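Local coordinates for NAD-dependent protein deacylase 2 (Archaeoglobus fulgidus, PDB 4TWJ), which catalyses NAD-dependent removal of acyl groups from lysine side chains, including deacetylation of the chromatin protein Alba, which raises its DNA affinity, at residues A[89-94]-A[241-246]; A[98-103]-A[197-202]. All coordinates share one frame; numbering follows the deposited sequence.

Contact 1 (A[89-94]-A[241-246])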
loop_
_atom_site.group_PDB
_atom_site.type_symbol
_atom_site.label_atom_id
_atom_site.label_comp_id
_atom_site.label_asym_id
_atom_site.label_seq_id
_atom_site.Cartn_x
_atom_site.Cartn_y
_atom_site.Cartn_z
ATOM N N GLU A 89 -10.827 -8.513 7.374
ATOM C CA GLU A 89 -11.773 -7.405 7.521
ATOM C C GLU A 89 -13.208 -7.935 7.600
ATOM O O GLU A 89 -13.991 -7.508 8.449
ATOM C CB GLU A 89 -11.623 -6.403 6.369
ATOM C CG GLU A 89 -12.500 -5.164 6.502
ATOM C CD GLU A 89 -12.249 -4.131 5.416
ATOM O OE1 GLU A 89 -11.526 -4.422 4.443
ATOM O OE2 GLU A 89 -12.787 -3.011 5.531
ATOM N N ARG A 90 -13.534 -8.876 6.720
ATOM C CA ARG A 90 -14.844 -9.532 6.722
ATOM C C ARG A 90 -15.147 -10.177 8.077
ATOM O O ARG A 90 -16.291 -10.160 8.539
ATOM C CB ARG A 90 -14.898 -10.581 5.605
ATOM C CG ARG A 90 -16.285 -11.111 5.284
ATOM C CD ARG A 90 -16.268 -11.968 4.026
ATOM N NE ARG A 90 -15.944 -11.183 2.827
ATOM C CZ ARG A 90 -14.812 -11.252 2.118
ATOM N NH1 ARG A 90 -14.667 -10.469 1.055
ATOM N NH2 ARG A 90 -13.828 -12.088 2.442
ATOM N N MET A 91 -14.113 -10.722 8.716
ATOM C CA MET A 91 -14.237 -11.359 10.028
ATOM C C MET A 91 -14.377 -10.362 11.185
ATOM O O MET A 91 -14.619 -10.770 12.320
ATOM C CB MET A 91 -13.027 -12.263 10.292
ATOM C CG MET A 91 -12.971 -13.497 9.412
ATOM S SD MET A 91 -11.357 -14.291 9.445
ATOM C CE MET A 91 -11.301 -14.879 11.132
ATOM N N GLY A 92 -14.206 -9.071 10.901
ATOM C CA GLY A 92 -14.309 -8.023 11.915
ATOM C C GLY A 92 -13.029 -7.785 12.702
ATOM O O GLY A 92 -13.041 -7.076 13.711
ATOM N N ILE A 93 -11.925 -8.372 12.248
ATOM C CA ILE A 93 -10.648 -8.252 12.948
ATOM C C ILE A 93 -9.877 -7.038 12.450
ATOM O O ILE A 93 -9.506 -6.168 13.236
ATOM C CB ILE A 93 -9.799 -9.528 12.784
ATOM C CG1 ILE A 93 -10.537 -10.707 13.429
ATOM C CG2 ILE A 93 -8.415 -9.343 13.401
ATOM C CD1 ILE A 93 -9.912 -12.054 13.176
ATOM N N VAL A 94 -9.636 -6.988 11.145
ATOM C CA VAL A 94 -8.921 -5.864 10.545
ATOM C C VAL A 94 -9.897 -4.720 10.296
ATOM O O VAL A 94 -10.873 -4.872 9.565
ATOM C CB VAL A 94 -8.194 -6.290 9.249
ATOM C CG1 VAL A 94 -7.725 -5.085 8.440
ATOM C CG2 VAL A 94 -7.020 -7.195 9.593
ATOM N N LYS A 241 -2.161 -18.642 5.755
ATOM C CA LYS A 241 -1.887 -19.500 6.912
ATOM C C LYS A 241 -2.246 -18.807 8.223
ATOM O O LYS A 241 -2.771 -19.446 9.139
ATOM C CB LYS A 241 -0.428 -19.948 6.939
ATOM C CG LYS A 241 -0.077 -20.921 5.829
ATOM C CD LYS A 241 1.386 -21.322 5.879
ATOM C CE LYS A 241 1.810 -21.987 4.579
ATOM N NZ LYS A 241 1.003 -23.201 4.277
ATOM N N ILE A 242 -1.957 -17.509 8.309
ATOM C CA ILE A 242 -2.361 -16.717 9.469
ATOM C C ILE A 242 -3.886 -16.720 9.617
ATOM O O ILE A 242 -4.399 -16.959 10.711
ATOM C CB ILE A 242 -1.830 -15.263 9.405
ATOM C CG1 ILE A 242 -0.304 -15.253 9.535
ATOM C CG2 ILE A 242 -2.444 -14.424 10.519
ATOM C CD1 ILE A 242 0.328 -13.894 9.313
ATOM N N VAL A 243 -4.601 -16.476 8.522
ATOM C CA VAL A 243 -6.068 -16.447 8.550
ATOM C C VAL A 243 -6.630 -17.793 9.022
ATOM O O VAL A 243 -7.514 -17.835 9.881
ATOM C CB VAL A 243 -6.673 -16.080 7.174
ATOM C CG1 VAL A 243 -8.188 -16.258 7.178
ATOM C CG2 VAL A 243 -6.316 -14.649 6.800
ATOM N N GLU A 244 -6.110 -18.888 8.472
ATOM C CA GLU A 244 -6.577 -20.221 8.865
ATOM C C GLU A 244 -6.370 -20.463 10.363
ATOM O O GLU A 244 -7.251 -21.007 11.032
ATOM C CB GLU A 244 -5.894 -21.313 8.031
ATOM C CG GLU A 244 -6.272 -21.297 6.553
ATOM C CD GLU A 244 -7.770 -21.410 6.304
ATOM O OE1 GLU A 244 -8.282 -22.550 6.270
ATOM O OE2 GLU A 244 -8.436 -20.362 6.133
ATOM N N GLU A 245 -5.226 -20.033 10.891
ATOM C CA GLU A 245 -4.932 -20.181 12.318
ATOM C C GLU A 245 -5.854 -19.313 13.176
ATOM O O GLU A 245 -6.333 -19.754 14.222
ATOM C CB GLU A 245 -3.466 -19.842 12.599
ATOM C CG GLU A 245 -3.007 -20.073 14.031
ATOM C CD GLU A 245 -2.948 -21.538 14.437
ATOM O OE1 GLU A 245 -3.094 -22.432 13.575
ATOM O OE2 GLU A 245 -2.740 -21.796 15.639
ATOM N N VAL A 246 -6.105 -18.087 12.731
ATOM C CA VAL A 246 -7.042 -17.201 13.424
ATOM C C VAL A 246 -8.430 -17.844 13.483
ATOM O O VAL A 246 -9.079 -17.826 14.525
ATOM C CB VAL A 246 -7.132 -15.820 12.740
ATOM C CG1 VAL A 246 -8.240 -14.976 13.353
ATOM C CG2 VAL A 246 -5.800 -15.083 12.836
#
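Met91 and Ile93, where the chain leaves helix 80-90, face Val243 and Val246 on one side of helix 235-249, with CA atoms 9.7 Å apart in the pairs Met91-Val243 and Ile93-Val246. The contact is apolar throughout. Its centre is the CG1 methyl of Val246, which stands anti to the backbone N (chi1 172°) and meets two side chains. Ile93 comes at it tip to tip, and its CD1 lies 3.4 Å from Val246 CG1, tighter than usual for two carbons. Met91 crosses Val246 at a slant. Its chain is extended to SD and then bends at chi3 (67°), which places CE 3.8 Å from Val246 CG1. The sulfur touches the helix one turn earlier, with SD 4.4 Å from Val243 CG1. The geometry around Gly92 is a Schellman motif, with positive phi (85°) and two bonds back into the last helical turn, one of them Gly92 N to Glu89 O at 2.9 Å. This turn ends the helix and leads the chain into strand 94-99 of the parallel, Rossmann-like sheet of the sirtuin. Ile93 is buried and also packs on Ser15 and on Ala18 of strand 18-22. Val246 rests on Ala9 of helix 2-14 as well. Val243 reaches further back along helix 80-90, touching Ala84, Glu87 and Leu88.

Contact 2 (A[98-103]-A[197-202]). With ACT (acetate ion), chain E.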
loop_
_atom_site.group_PDB
_atom_site.type_symbol
_atom_site.label_atom_id
_atom_site.label_comp_id
_atom_site.label_asym_id
_atom_site.label_seq_id
_atom_site.Cartn_x
_atom_site.Cartn_y
_atom_site.Cartn_z
ATOM N N ILE A 98 -3.958 0.287 5.562
ATOM C CA ILE A 98 -3.200 1.454 5.153
ATOM C C ILE A 98 -2.230 0.982 4.086
ATOM O O ILE A 98 -1.445 0.073 4.333
ATOM C CB ILE A 98 -2.416 2.056 6.336
ATOM C CG1 ILE A 98 -3.373 2.486 7.452
ATOM C CG2 ILE A 98 -1.575 3.236 5.872
ATOM C CD1 ILE A 98 -2.694 2.759 8.776
ATOM N N THR A 99 -2.268 1.582 2.901
ATOM C CA THR A 99 -1.387 1.122 1.832
ATOM C C THR A 99 -0.592 2.245 1.178
ATOM O O THR A 99 -1.076 3.369 1.027
ATOM C CB THR A 99 -2.143 0.311 0.751
ATOM O OG1 THR A 99 -1.192 -0.291 -0.134
ATOM C CG2 THR A 99 -3.098 1.186 -0.047
ATOM N N GLN A 100 0.630 1.903 0.791
ATOM C CA GLN A 100 1.497 2.781 0.025
ATOM C C GLN A 100 1.283 2.570 -1.471
ATOM O O GLN A 100 1.838 3.307 -2.282
ATOM C CB GLN A 100 2.960 2.490 0.364
ATOM C CG GLN A 100 3.310 2.704 1.828
ATOM C CD GLN A 100 4.761 2.397 2.137
ATOM O OE1 GLN A 100 5.652 3.171 1.801
ATOM N NE2 GLN A 100 5.006 1.268 2.784
ATOM N N ASN A 101 0.490 1.557 -1.822
ATOM C CA ASN A 101 0.334 1.123 -3.210
ATOM C C ASN A 101 -0.764 1.875 -3.947
ATOM O O ASN A 101 -1.731 2.324 -3.341
ATOM C CB ASN A 101 0.040 -0.379 -3.256
ATOM C CG ASN A 101 1.085 -1.199 -2.528
ATOM O OD1 ASN A 101 2.250 -0.815 -2.454
ATOM N ND2 ASN A 101 0.667 -2.332 -1.975
ATOM N N ILE A 102 -0.611 1.983 -5.267
ATOM C CA ILE A 102 -1.496 2.808 -6.093
ATOM C C ILE A 102 -2.324 1.981 -7.078
ATOM O O ILE A 102 -3.015 2.543 -7.931
ATOM C CB ILE A 102 -0.691 3.873 -6.874
ATOM C CG1 ILE A 102 0.335 3.224 -7.813
ATOM C CG2 ILE A 102 0.004 4.814 -5.899
ATOM C CD1 ILE A 102 0.863 4.162 -8.879
ATOM N N ASP A 103 -2.270 0.660 -6.922
ATOM C CA ASP A 103 -2.836 -0.293 -7.884
ATOM C C ASP A 103 -4.260 -0.749 -7.560
ATOM O O ASP A 103 -4.859 -1.491 -8.339
ATOM C CB ASP A 103 -1.923 -1.525 -7.993
ATOM C CG ASP A 103 -1.613 -2.157 -6.638
ATOM O OD1 ASP A 103 -0.481 -2.638 -6.457
ATOM O OD2 ASP A 103 -2.485 -2.161 -5.748
ATOM N N TYR A 197 8.943 7.791 3.815
ATOM C CA TYR A 197 8.241 8.650 4.749
ATOM C C TYR A 197 7.337 9.605 3.977
ATOM O O TYR A 197 7.560 9.846 2.783
ATOM C CB TYR A 197 9.242 9.441 5.596
ATOM C CG TYR A 197 9.803 8.647 6.751
ATOM C CD1 TYR A 197 9.152 8.625 7.976
ATOM C CD2 TYR A 197 10.978 7.917 6.617
ATOM C CE1 TYR A 197 9.654 7.900 9.040
ATOM C CE2 TYR A 197 11.491 7.188 7.679
ATOM C CZ TYR A 197 10.823 7.187 8.886
ATOM O OH TYR A 197 11.325 6.466 9.946
ATOM N N PRO A 198 6.308 10.150 4.643
ATOM C CA PRO A 198 5.914 9.909 6.039
ATOM C C PRO A 198 5.217 8.568 6.316
ATOM O O PRO A 198 4.937 8.274 7.474
ATOM C CB PRO A 198 4.954 11.068 6.329
ATOM C CG PRO A 198 4.386 11.421 5.007
ATOM C CD PRO A 198 5.495 11.211 4.023
ATOM N N ALA A 199 4.946 7.757 5.292
ATOM C CA ALA A 199 4.279 6.468 5.502
ATOM C C ALA A 199 4.946 5.624 6.594
ATOM O O ALA A 199 4.268 5.081 7.473
ATOM C CB ALA A 199 4.210 5.680 4.200
ATOM N N ALA A 200 6.274 5.552 6.548
ATOM C CA ALA A 200 7.047 4.724 7.474
ATOM C C ALA A 200 6.928 5.158 8.939
ATOM O O ALA A 200 7.254 4.377 9.828
ATOM C CB ALA A 200 8.516 4.688 7.058
ATOM N N GLU A 201 6.472 6.385 9.193
ATOM C CA GLU A 201 6.233 6.850 10.569
ATOM C C GLU A 201 5.121 6.050 11.252
ATOM O O GLU A 201 5.118 5.884 12.474
ATOM C CB GLU A 201 5.871 8.343 10.578
ATOM C CG GLU A 201 5.806 8.986 11.961
ATOM C CD GLU A 201 7.137 8.989 12.682
ATOM O OE1 GLU A 201 8.184 9.088 12.013
ATOM O OE2 GLU A 201 7.144 8.898 13.933
ATOM N N LEU A 202 4.170 5.556 10.465
ATOM C CA LEU A 202 2.958 4.962 11.022
ATOM C C LEU A 202 3.191 3.741 11.932
ATOM O O LEU A 202 2.591 3.668 13.004
ATOM C CB LEU A 202 1.950 4.660 9.902
ATOM C CG LEU A 202 1.392 5.945 9.275
ATOM C CD1 LEU A 202 0.750 5.659 7.929
ATOM C CD2 LEU A 202 0.407 6.633 10.205
HETATM C C ACT E . 2.404 0.160 -6.259
HETATM O O ACT E . 1.255 -0.218 -6.560
HETATM O OXT ACT E . 2.637 1.339 -5.916
HETATM C CH3 ACT E . 3.534 -0.824 -6.309
#
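The flat amide of Gln100 meets the methyl of Ala199, which lies above the amide plane, displaced toward the OE1 and CG side, with CB 3.8 Å from Gln100 OE1 and 3.9 Å from Gln100 CG and CD. This is van der Waals contact. A hydrogen bond from Gln100 NE2 to Ser192 OG holds the amide's rotation. The main-chain O of Gln100 accepts from ND1 of His118, the predicted proton acceptor. The Tyr197 ring has the Ala200 methyl over the centre of one face, 3.7 Å above the plane. Its hydroxyl bonds the backbone of the bound peptide. The acetate, probably from the crystallisation liquor, is held at one oxygen by Ile102 N (N to O 3.2 Å, 159°). A weak bond runs from the same N to its OXT. Residues 100-103 belong to the NAD(+) site, and just before them Thr99 OG1 accepts from Asn101 N at 3.0 Å, an ST turn. The second touch is apolar. With CG1 beside the backbone N (chi1 -60°), the CG2 branch of Ile98 is anti to that N and lies 3.9 Å from Leu202 CD1. Ile98 sits in strand 94-99 between strands 18-22 and 114-116. It shares Ala177 of helix 171-182 with Leu202, in the first turn of helix 201-208, so the sheet end, the loop after it and both helices meet here.

From the N terminus, the chain passes through helix 2-14 and strand 18-22 before reaching helix 80-90. Residues 89-94 end that helix and begin contact 1. Strand 94-99 follows at once and runs into 98-103, the first half of contact 2, at the NAD(+) site. The chain then visits the zinc-bearing region and returns through strand 186-190. Residues 197-202 close the loop of contact 2. Contact 1 closes much later, when helix 235-249 reaches 241-246, so contact 2 is nested inside it. The centres lie about 22 Å apart. Contact 1 ties the C-terminal helix to the entrance of strand 94-99. Contact 2 ties the exit of that strand to helix 201-208.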